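PDB 4N1Y: estrogen receptor from Crassostrea gigas, which probably acts as a ligand-independent, constitutively active transcription factor of the nuclear hormone receptor family, related to the steroid receptors. Local coordinates for residues P32-L41 against L104-E115; A87-L98 against F120-M131. One frame throughout, in Å; residues are numbered along the deposited sequence.

Contact 1: residues P32-L41 against L104-E115; sequences PTKVHLLNSL and LVLDRSSWSTVE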
loop_
_atom_site.group_PDB
_atom_site.type_symbol
_atom_site.label_atom_id
_atom_site.label_comp_id
_atom_site.label_asym_id
_atom_site.label_seq_id
_atom_site.Cartn_x
_atom_site.Cartn_y
_atom_site.Cartn_z
ATOM N N PRO B 32 -27.239 4.935 -17.352
ATOM C CA PRO B 32 -25.879 5.054 -16.813
ATOM C C PRO B 32 -24.732 5.226 -17.802
ATOM O O PRO B 32 -23.879 4.335 -17.876
ATOM C CB PRO B 32 -25.705 3.735 -16.048
ATOM C CG PRO B 32 -26.585 2.790 -16.761
ATOM C CD PRO B 32 -27.785 3.585 -17.136
ATOM N N THR B 33 -24.682 6.350 -18.518
ATOM C CA THR B 33 -23.501 6.625 -19.333
ATOM C C THR B 33 -22.286 6.856 -18.428
ATOM O O THR B 33 -22.418 7.028 -17.210
ATOM C CB THR B 33 -23.684 7.834 -20.267
ATOM O OG1 THR B 33 -23.913 9.012 -19.489
ATOM C CG2 THR B 33 -24.858 7.627 -21.198
ATOM N N LYS B 34 -21.103 6.826 -19.030
ATOM C CA LYS B 34 -19.865 7.044 -18.299
ATOM C C LYS B 34 -19.930 8.382 -17.587
ATOM O O LYS B 34 -19.707 8.470 -16.373
ATOM C CB LYS B 34 -18.662 6.999 -19.238
ATOM C CG LYS B 34 -17.353 7.331 -18.564
ATOM C CD LYS B 34 -16.187 7.311 -19.538
ATOM C CE LYS B 34 -14.885 7.663 -18.821
ATOM N NZ LYS B 34 -13.770 7.910 -19.776
ATOM N N VAL B 35 -20.261 9.418 -18.349
ATOM C CA VAL B 35 -20.374 10.758 -17.805
ATOM C C VAL B 35 -21.452 10.840 -16.727
ATOM O O VAL B 35 -21.221 11.438 -15.674
ATOM C CB VAL B 35 -20.667 11.778 -18.912
ATOM C CG1 VAL B 35 -21.087 13.106 -18.320
ATOM C CG2 VAL B 35 -19.438 11.955 -19.771
ATOM N N HIS B 36 -22.604 10.209 -16.957
ATOM C CA HIS B 36 -23.708 10.317 -16.003
ATOM C C HIS B 36 -23.395 9.717 -14.645
ATOM O O HIS B 36 -23.673 10.333 -13.612
ATOM C CB HIS B 36 -24.968 9.645 -16.539
ATOM C CG HIS B 36 -26.171 9.859 -15.676
ATOM N ND1 HIS B 36 -26.550 11.105 -15.222
ATOM C CD2 HIS B 36 -27.077 8.984 -15.176
ATOM C CE1 HIS B 36 -27.638 10.989 -14.481
ATOM N NE2 HIS B 36 -27.979 9.714 -14.438
ATOM N N LEU B 37 -22.790 8.533 -14.645
ATOM C CA LEU B 37 -22.414 7.883 -13.398
ATOM C C LEU B 37 -21.293 8.632 -12.701
ATOM O O LEU B 37 -21.360 8.879 -11.494
ATOM C CB LEU B 37 -21.982 6.434 -13.638
ATOM C CG LEU B 37 -23.037 5.403 -14.046
ATOM C CD1 LEU B 37 -22.392 4.055 -14.291
ATOM C CD2 LEU B 37 -24.093 5.284 -12.965
ATOM N N LEU B 38 -20.259 8.977 -13.460
ATOM C CA LEU B 38 -19.096 9.644 -12.889
ATOM C C LEU B 38 -19.414 10.985 -12.242
ATOM O O LEU B 38 -18.790 11.346 -11.241
ATOM C CB LEU B 38 -18.030 9.851 -13.959
ATOM C CG LEU B 38 -17.217 8.615 -14.318
ATOM C CD1 LEU B 38 -16.138 8.927 -15.360
ATOM C CD2 LEU B 38 -16.626 8.051 -13.054
ATOM N N ASN B 39 -20.406 11.709 -12.758
ATOM C CA ASN B 39 -20.707 13.002 -12.149
ATOM C C ASN B 39 -21.351 12.761 -10.790
ATOM O O ASN B 39 -21.106 13.513 -9.850
ATOM C CB ASN B 39 -21.606 13.895 -13.049
ATOM C CG ASN B 39 -20.828 14.602 -14.184
ATOM O OD1 ASN B 39 -19.623 14.817 -14.091
ATOM N ND2 ASN B 39 -21.535 14.973 -15.247
ATOM N N SER B 40 -22.086 11.664 -10.655
ATOM C CA SER B 40 -22.660 11.337 -9.360
ATOM C C SER B 40 -21.554 10.838 -8.438
ATOM O O SER B 40 -21.458 11.282 -7.295
ATOM C CB SER B 40 -23.771 10.295 -9.483
ATOM O OG SER B 40 -24.878 10.819 -10.190
ATOM N N LEU B 41 -20.703 9.947 -8.945
ATOM C CA LEU B 41 -19.578 9.449 -8.153
ATOM C C LEU B 41 -18.640 10.560 -7.716
ATOM O O LEU B 41 -18.213 10.603 -6.571
ATOM C CB LEU B 41 -18.780 8.392 -8.917
ATOM C CG LEU B 41 -19.468 7.050 -9.178
ATOM C CD1 LEU B 41 -18.579 6.148 -10.029
ATOM C CD2 LEU B 41 -19.841 6.362 -7.858
ATOM N N LEU B 104 -27.002 4.291 -4.651
ATOM C CA LEU B 104 -26.129 4.061 -5.789
ATOM C C LEU B 104 -25.258 2.812 -5.654
ATOM O O LEU B 104 -24.066 2.913 -5.335
ATOM C CB LEU B 104 -25.236 5.283 -5.999
ATOM C CG LEU B 104 -24.485 5.312 -7.319
ATOM C CD1 LEU B 104 -25.534 5.258 -8.413
ATOM C CD2 LEU B 104 -23.643 6.569 -7.428
ATOM N N VAL B 105 -25.840 1.641 -5.892
ATOM C CA VAL B 105 -25.067 0.401 -5.877
ATOM C C VAL B 105 -24.683 -0.031 -7.293
ATOM O O VAL B 105 -25.546 -0.311 -8.117
ATOM C CB VAL B 105 -25.857 -0.722 -5.213
ATOM C CG1 VAL B 105 -25.017 -1.982 -5.137
ATOM C CG2 VAL B 105 -26.296 -0.287 -3.830
ATOM N N LEU B 106 -23.384 -0.113 -7.554
ATOM C CA LEU B 106 -22.864 -0.430 -8.882
ATOM C C LEU B 106 -22.151 -1.780 -8.946
ATOM O O LEU B 106 -21.243 -2.065 -8.160
ATOM C CB LEU B 106 -21.904 0.663 -9.342
ATOM C CG LEU B 106 -22.429 2.092 -9.352
ATOM C CD1 LEU B 106 -21.373 3.007 -9.933
ATOM C CD2 LEU B 106 -23.707 2.165 -10.161
ATOM N N ASP B 107 -22.564 -2.612 -9.889
ATOM C CA ASP B 107 -21.926 -3.906 -10.082
ATOM C C ASP B 107 -20.887 -3.826 -11.220
ATOM O O ASP B 107 -20.789 -2.793 -11.899
ATOM C CB ASP B 107 -23.011 -4.957 -10.364
ATOM C CG ASP B 107 -22.505 -6.386 -10.272
ATOM O OD1 ASP B 107 -21.272 -6.593 -10.217
ATOM O OD2 ASP B 107 -23.366 -7.299 -10.212
ATOM N N ARG B 108 -20.152 -4.928 -11.430
ATOM C CA ARG B 108 -19.008 -5.016 -12.355
ATOM C C ARG B 108 -19.371 -4.432 -13.706
ATOM O O ARG B 108 -18.531 -3.842 -14.392
ATOM C CB ARG B 108 -18.521 -6.463 -12.502
ATOM C CG ARG B 108 -18.540 -7.174 -11.165
ATOM C CD ARG B 108 -17.695 -8.439 -11.013
ATOM N NE ARG B 108 -17.252 -8.513 -9.623
ATOM C CZ ARG B 108 -16.008 -8.750 -9.212
ATOM N NH1 ARG B 108 -15.032 -8.983 -10.079
ATOM N NH2 ARG B 108 -15.747 -8.762 -7.917
ATOM N N SER B 109 -20.620 -4.654 -14.096
ATOM C CA SER B 109 -21.167 -4.084 -15.307
ATOM C C SER B 109 -20.980 -2.572 -15.355
ATOM O O SER B 109 -20.451 -2.027 -16.327
ATOM C CB SER B 109 -22.648 -4.424 -15.396
ATOM O OG SER B 109 -22.893 -5.720 -14.886
ATOM N N SER B 110 -21.389 -1.901 -14.285
ATOM C CA SER B 110 -21.243 -0.454 -14.213
ATOM C C SER B 110 -19.767 -0.057 -14.186
ATOM O O SER B 110 -19.377 0.934 -14.810
ATOM C CB SER B 110 -21.950 0.101 -12.976
ATOM O OG SER B 110 -23.332 -0.195 -12.989
ATOM N N TRP B 111 -18.949 -0.847 -13.486
ATOM C CA TRP B 111 -17.533 -0.519 -13.342
ATOM C C TRP B 111 -16.877 -0.393 -14.699
ATOM O O TRP B 111 -16.015 0.460 -14.906
ATOM C CB TRP B 111 -16.767 -1.575 -12.535
ATOM C CG TRP B 111 -17.344 -1.939 -11.195
ATOM C CD1 TRP B 111 -18.338 -1.288 -10.510
ATOM C CD2 TRP B 111 -16.929 -3.026 -10.359
ATOM N NE1 TRP B 111 -18.585 -1.922 -9.316
ATOM C CE2 TRP B 111 -17.729 -2.988 -9.195
ATOM C CE3 TRP B 111 -15.964 -4.033 -10.485
ATOM C CZ2 TRP B 111 -17.588 -3.922 -8.162
ATOM C CZ3 TRP B 111 -15.830 -4.958 -9.468
ATOM C CH2 TRP B 111 -16.640 -4.897 -8.320
ATOM N N SER B 112 -17.288 -1.251 -15.619
ATOM C CA SER B 112 -16.782 -1.198 -16.974
ATOM C C SER B 112 -17.221 0.084 -17.679
ATOM O O SER B 112 -16.440 0.693 -18.405
ATOM C CB SER B 112 -17.242 -2.425 -17.744
ATOM O OG SER B 112 -18.422 -2.945 -17.159
ATOM N N THR B 113 -18.470 0.493 -17.465
ATOM C CA THR B 113 -18.995 1.694 -18.121
ATOM C C THR B 113 -18.174 2.934 -17.798
ATOM O O THR B 113 -17.873 3.728 -18.697
ATOM C CB THR B 113 -20.461 1.985 -17.733
ATOM O OG1 THR B 113 -21.287 0.860 -18.064
ATOM C CG2 THR B 113 -20.965 3.217 -18.476
ATOM N N VAL B 114 -17.807 3.078 -16.521
ATOM C CA VAL B 114 -17.054 4.237 -16.041
ATOM C C VAL B 114 -15.554 3.999 -16.082
ATOM O O VAL B 114 -14.783 4.813 -15.576
ATOM C CB VAL B 114 -17.431 4.626 -14.595
ATOM C CG1 VAL B 114 -18.871 5.078 -14.531
ATOM C CG2 VAL B 114 -17.192 3.464 -13.639
ATOM N N GLU B 115 -15.152 2.859 -16.635
ATOM C CA GLU B 115 -13.746 2.580 -16.889
ATOM C C GLU B 115 -12.897 2.645 -15.620
ATOM O O GLU B 115 -11.761 3.118 -15.657
ATOM C CB GLU B 115 -13.231 3.563 -17.937
ATOM C CG GLU B 115 -14.112 3.553 -19.188
ATOM C CD GLU B 115 -13.737 4.612 -20.207
ATOM O OE1 GLU B 115 -12.817 5.410 -19.927
ATOM O OE2 GLU B 115 -14.396 4.671 -21.270
#

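Contact 2: residues A87-L98 against F120-M131; sequences AFRSIEHGGKSL and FEQVAAVSEQMM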
loop_
_atom_site.group_PDB
_atom_site.type_symbol
_atom_site.label_atom_id
_atom_site.label_comp_id
_atom_site.label_asym_id
_atom_site.label_seq_id
_atom_site.Cartn_x
_atom_site.Cartn_y
_atom_site.Cartn_z
ATOM N N ALA B 87 -15.717 0.146 0.798
ATOM C CA ALA B 87 -15.534 -1.285 1.011
ATOM C C ALA B 87 -16.382 -1.770 2.178
ATOM O O ALA B 87 -17.016 -2.820 2.105
ATOM C CB ALA B 87 -14.068 -1.613 1.250
ATOM N N PHE B 88 -16.372 -1.015 3.267
ATOM C CA PHE B 88 -17.092 -1.428 4.461
ATOM C C PHE B 88 -18.590 -1.259 4.235
ATOM O O PHE B 88 -19.380 -2.088 4.682
ATOM C CB PHE B 88 -16.635 -0.641 5.701
ATOM C CG PHE B 88 -17.111 -1.237 7.010
ATOM C CD1 PHE B 88 -16.501 -2.368 7.540
ATOM C CD2 PHE B 88 -18.195 -0.691 7.691
ATOM C CE1 PHE B 88 -16.937 -2.922 8.742
ATOM C CE2 PHE B 88 -18.643 -1.247 8.885
ATOM C CZ PHE B 88 -18.011 -2.367 9.407
ATOM N N ARG B 89 -18.981 -0.182 3.550
ATOM C CA ARG B 89 -20.382 -0.005 3.155
ATOM C C ARG B 89 -20.845 -1.181 2.301
ATOM O O ARG B 89 -22.028 -1.507 2.278
ATOM C CB ARG B 89 -20.595 1.314 2.384
ATOM C CG ARG B 89 -20.918 2.541 3.233
ATOM C CD ARG B 89 -21.291 3.759 2.375
ATOM N NE ARG B 89 -20.239 4.113 1.416
ATOM C CZ ARG B 89 -19.259 4.982 1.666
ATOM N NH1 ARG B 89 -19.187 5.591 2.842
ATOM N NH2 ARG B 89 -18.341 5.246 0.746
ATOM N N SER B 90 -19.902 -1.825 1.623
ATOM C CA SER B 90 -20.221 -2.833 0.625
ATOM C C SER B 90 -20.065 -4.269 1.117
ATOM O O SER B 90 -20.192 -5.213 0.332
ATOM C CB SER B 90 -19.372 -2.609 -0.623
ATOM O OG SER B 90 -19.720 -1.368 -1.218
ATOM N N ILE B 91 -19.781 -4.426 2.406
ATOM C CA ILE B 91 -19.472 -5.732 2.983
ATOM C C ILE B 91 -20.539 -6.806 2.732
ATOM O O ILE B 91 -20.191 -7.962 2.495
ATOM C CB ILE B 91 -19.280 -5.623 4.526
ATOM C CG1 ILE B 91 -17.900 -5.086 4.868
ATOM C CG2 ILE B 91 -19.479 -6.972 5.227
ATOM C CD1 ILE B 91 -17.553 -5.306 6.303
ATOM N N GLU B 92 -21.818 -6.424 2.722
ATOM C CA GLU B 92 -22.894 -7.409 2.561
ATOM C C GLU B 92 -22.950 -7.949 1.139
ATOM O O GLU B 92 -23.447 -9.048 0.904
ATOM C CB GLU B 92 -24.276 -6.849 2.925
ATOM C CG GLU B 92 -24.857 -5.764 2.013
ATOM C CD GLU B 92 -24.354 -4.351 2.295
ATOM O OE1 GLU B 92 -23.395 -4.179 3.087
ATOM O OE2 GLU B 92 -24.953 -3.402 1.734
ATOM N N HIS B 93 -22.446 -7.181 0.186
ATOM C CA HIS B 93 -22.553 -7.586 -1.208
ATOM C C HIS B 93 -21.521 -8.651 -1.567
ATOM O O HIS B 93 -21.462 -9.079 -2.715
ATOM C CB HIS B 93 -22.364 -6.380 -2.121
ATOM C CG HIS B 93 -23.238 -5.227 -1.768
ATOM N ND1 HIS B 93 -24.522 -5.092 -2.244
ATOM C CD2 HIS B 93 -23.011 -4.149 -0.987
ATOM C CE1 HIS B 93 -25.054 -3.985 -1.765
ATOM N NE2 HIS B 93 -24.157 -3.394 -0.999
ATOM N N GLY B 94 -20.707 -9.056 -0.593
ATOM C CA GLY B 94 -19.681 -10.062 -0.806
ATOM C C GLY B 94 -18.953 -9.908 -2.122
ATOM O O GLY B 94 -18.873 -10.863 -2.910
ATOM N N GLY B 95 -18.517 -8.681 -2.408
ATOM C CA GLY B 95 -17.702 -8.436 -3.584
ATOM C C GLY B 95 -18.504 -8.396 -4.881
ATOM O O GLY B 95 -17.941 -8.344 -5.970
ATOM N N LYS B 96 -19.823 -8.467 -4.794
ATOM C CA LYS B 96 -20.582 -8.546 -6.027
ATOM C C LYS B 96 -20.870 -7.138 -6.519
ATOM O O LYS B 96 -21.025 -6.913 -7.709
ATOM C CB LYS B 96 -21.874 -9.371 -5.837
ATOM C CG LYS B 96 -22.889 -9.244 -6.946
ATOM C CD LYS B 96 -24.158 -10.027 -6.669
ATOM C CE LYS B 96 -24.698 -10.669 -7.970
ATOM N NZ LYS B 96 -23.876 -11.822 -8.497
ATOM N N SER B 97 -20.890 -6.181 -5.604
ATOM C CA SER B 97 -21.118 -4.793 -5.982
ATOM C C SER B 97 -20.592 -3.834 -4.943
ATOM O O SER B 97 -20.320 -4.227 -3.813
ATOM C CB SER B 97 -22.604 -4.550 -6.200
ATOM O OG SER B 97 -23.357 -5.001 -5.087
ATOM N N LEU B 98 -20.450 -2.571 -5.331
ATOM C CA LEU B 98 -19.998 -1.547 -4.399
ATOM C C LEU B 98 -21.126 -0.559 -4.144
ATOM O O LEU B 98 -21.729 -0.016 -5.077
ATOM C CB LEU B 98 -18.754 -0.837 -4.921
ATOM C CG LEU B 98 -17.540 -1.761 -4.936
ATOM C CD1 LEU B 98 -16.336 -1.087 -5.559
ATOM C CD2 LEU B 98 -17.224 -2.255 -3.536
ATOM N N PHE B 120 -12.150 -0.666 -8.895
ATOM C CA PHE B 120 -13.239 -1.223 -8.093
ATOM C C PHE B 120 -13.099 -2.719 -7.839
ATOM O O PHE B 120 -13.574 -3.226 -6.816
ATOM C CB PHE B 120 -14.583 -0.930 -8.742
ATOM C CG PHE B 120 -14.947 0.510 -8.701
ATOM C CD1 PHE B 120 -14.371 1.344 -7.758
ATOM C CD2 PHE B 120 -15.849 1.041 -9.605
ATOM C CE1 PHE B 120 -14.690 2.685 -7.719
ATOM C CE2 PHE B 120 -16.177 2.378 -9.570
ATOM C CZ PHE B 120 -15.598 3.203 -8.627
ATOM N N GLU B 121 -12.406 -3.417 -8.735
ATOM C CA GLU B 121 -12.182 -4.842 -8.533
ATOM C C GLU B 121 -11.298 -5.105 -7.329
ATOM O O GLU B 121 -11.490 -6.075 -6.612
ATOM C CB GLU B 121 -11.551 -5.460 -9.770
ATOM C CG GLU B 121 -12.531 -6.116 -10.705
ATOM C CD GLU B 121 -11.828 -6.785 -11.862
ATOM O OE1 GLU B 121 -10.730 -7.347 -11.649
ATOM O OE2 GLU B 121 -12.396 -6.807 -12.971
ATOM N N GLN B 122 -10.341 -4.220 -7.098
ATOM C CA GLN B 122 -9.491 -4.307 -5.935
ATOM C C GLN B 122 -10.274 -3.963 -4.652
ATOM O O GLN B 122 -10.177 -4.654 -3.630
ATOM C CB GLN B 122 -8.284 -3.397 -6.123
ATOM C CG GLN B 122 -7.162 -3.634 -5.137
ATOM C CD GLN B 122 -5.893 -2.929 -5.545
ATOM O OE1 GLN B 122 -5.931 -1.896 -6.218
ATOM N NE2 GLN B 122 -4.755 -3.504 -5.178
ATOM N N VAL B 123 -11.045 -2.885 -4.714
ATOM C CA VAL B 123 -11.882 -2.485 -3.590
ATOM C C VAL B 123 -12.899 -3.531 -3.207
ATOM O O VAL B 123 -13.017 -3.888 -2.041
ATOM C CB VAL B 123 -12.637 -1.178 -3.880
ATOM C CG1 VAL B 123 -13.562 -0.854 -2.722
ATOM C CG2 VAL B 123 -11.655 -0.042 -4.110
ATOM N N ALA B 124 -13.646 -4.005 -4.203
ATOM C CA ALA B 124 -14.643 -5.055 -4.010
ATOM C C ALA B 124 -14.043 -6.312 -3.351
ATOM O O ALA B 124 -14.660 -6.907 -2.459
ATOM C CB ALA B 124 -15.269 -5.408 -5.330
ATOM N N ALA B 125 -12.838 -6.698 -3.782
ATOM C CA ALA B 125 -12.138 -7.837 -3.191
ATOM C C ALA B 125 -11.774 -7.550 -1.738
ATOM O O ALA B 125 -11.907 -8.411 -0.872
ATOM C CB ALA B 125 -10.879 -8.173 -3.990
ATOM N N VAL B 126 -11.311 -6.331 -1.481
ATOM C CA VAL B 126 -11.015 -5.926 -0.125
ATOM C C VAL B 126 -12.287 -6.043 0.702
ATOM O O VAL B 126 -12.250 -6.554 1.827
ATOM C CB VAL B 126 -10.455 -4.483 -0.058
ATOM C CG1 VAL B 126 -10.619 -3.915 1.334
ATOM C CG2 VAL B 126 -8.985 -4.434 -0.507
ATOM N N SER B 127 -13.411 -5.599 0.134
ATOM C CA SER B 127 -14.706 -5.728 0.801
ATOM C C SER B 127 -14.983 -7.172 1.231
ATOM O O SER B 127 -15.326 -7.434 2.392
ATOM C CB SER B 127 -15.830 -5.242 -0.104
ATOM O OG SER B 127 -17.047 -5.134 0.619
ATOM N N GLU B 128 -14.760 -8.106 0.310
ATOM C CA GLU B 128 -14.967 -9.508 0.596
ATOM C C GLU B 128 -14.071 -9.998 1.726
ATOM O O GLU B 128 -14.489 -10.806 2.564
ATOM C CB GLU B 128 -14.684 -10.358 -0.630
ATOM C CG GLU B 128 -15.304 -11.732 -0.518
ATOM C CD GLU B 128 -14.780 -12.689 -1.552
ATOM O OE1 GLU B 128 -14.170 -12.222 -2.536
ATOM O OE2 GLU B 128 -14.981 -13.912 -1.375
ATOM N N GLN B 129 -12.840 -9.505 1.756
ATOM C CA GLN B 129 -11.926 -9.894 2.808
ATOM C C GLN B 129 -12.393 -9.386 4.157
ATOM O O GLN B 129 -12.286 -10.101 5.161
ATOM C CB GLN B 129 -10.526 -9.397 2.509
ATOM C CG GLN B 129 -9.977 -9.998 1.258
ATOM C CD GLN B 129 -9.889 -11.488 1.342
ATOM O OE1 GLN B 129 -9.517 -12.036 2.377
ATOM N NE2 GLN B 129 -10.243 -12.167 0.253
ATOM N N MET B 130 -12.943 -8.177 4.177
ATOM C CA MET B 130 -13.475 -7.624 5.419
ATOM C C MET B 130 -14.627 -8.486 5.911
ATOM O O MET B 130 -14.753 -8.755 7.110
ATOM C CB MET B 130 -13.931 -6.188 5.230
ATOM C CG MET B 130 -12.827 -5.225 4.821
ATOM S SD MET B 130 -13.580 -3.615 4.475
ATOM C CE MET B 130 -12.233 -2.486 4.771
ATOM N N MET B 131 -15.485 -8.878 4.978
ATOM C CA MET B 131 -16.601 -9.768 5.279
ATOM C C MET B 131 -16.079 -11.068 5.863
ATOM O O MET B 131 -16.587 -11.565 6.854
ATOM C CB MET B 131 -17.440 -10.048 4.023
ATOM C CG MET B 131 -18.569 -11.028 4.257
ATOM S SD MET B 131 -19.314 -11.698 2.757
ATOM C CE MET B 131 -17.990 -12.785 2.207
#

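Contact 1: residues P32-L41 against L104-E115
L37 and V114 form the middle of an apolar patch where the start of helix 34-56 meets the end of helix 108-113. V114 CG1 lies 3.5 Å from L37 CB, and the two side chains cross at about a right angle. V114 CB also meets L38 CD2 at 3.8 Å. Further along the helix, L41 CD2 touches L104 CD2 at 3.8 Å, and L41 CD1 reaches L106 CD1 at 4.2 Å. The strand and the short helix thus rest on one face of the long helix.

The polar part is a salt bridge, K34 NZ to E115 OE1, 2.7 Å. The K34 chain is fully extended, with CG anti to the backbone N (chi1 175°). This carries it past T113 O and V114 to cross E115 at about a right angle. NZ approaches OE1 from above the carboxylate plane. E115 itself ends the short helix in a Schellman motif. With an alanine in place of the lysine, the E115 carboxylate would probably lose its charged mate and be freer to turn.

The chemistry implies apolar burial as the main hold, with one ion pair at the solvent-facing margin.

Contact 2: residues A87-L98 against F120-M131
The F88 ring takes M130 SD at its edge, near the ring plane, with CD1 to SD 4.4 Å. The F120 ring is met obliquely by L98 CD1, which also lies 3.6 Å from F120 CB. Beyond this pair, W111 packs edge-to-face with F120, and F100 meets the same ring at a slant.

A87 is a knob in a hole formed by V123, V126, S127 and M130. Its CB lies 3.8 Å from M130 SD. M130 reaches this methyl because its chain stays extended beyond CG. I91 spreads over the last turn: CD1 meets M130 CB at 3.9 Å, and CG2 lies against M131 CB. At the other end, L98 CD2 touches A124, and V123 CG1 lies beside both L98 methyls.

One hydrogen bond crosses the contact. S127 OG donates to A87 O, 2.8 Å, in the carbonyl plane and on a lone pair. OG sits anti to the backbone N (chi1 -169°), which turns it to the end of helix 67-89. The bond satisfies a buried hydroxyl.

G94 and G95 are the central residues of a type I' turn, and both have positive phi, which by itself favours glycine. The turn comes close to the helix: G95 CA makes a CH...O contact with A124 O, 3.6 Å.

Helix 117-132 thus packs against the end of helix 67-89 and the turn into strand 97-99. L83 and L84 of helix 67-89 continue the apolar layer. Strand 97-99 pairs antiparallel with strand 104-107. Helix 187-215 meets Q122 and Q129. The second subunit also borders helix 117-132: R154 and R155 of that subunit form salt bridges with E121 and E128.

In the fold
Contact 2 is the more buried of the two. Contact 1 is partly buried and lies farther from the centre of the chain. Their centres are about 16 Å apart. The two-stranded antiparallel sheet joins them: strand 104-107 serves contact 1 and strand 97-99 serves contact 2. L106 N hydrogen-bonds to L98 O, and R108 NH2 to G95 O. W111 packs on A124 between the two sites. The chemistry follows the place. Contact 1 adds an ion pair at its margin, whereas contact 2 has a neutral hydroxyl-to-carbonyl bond inside. The second subunit reaches contact 2 but does not touch the segments of contact 1.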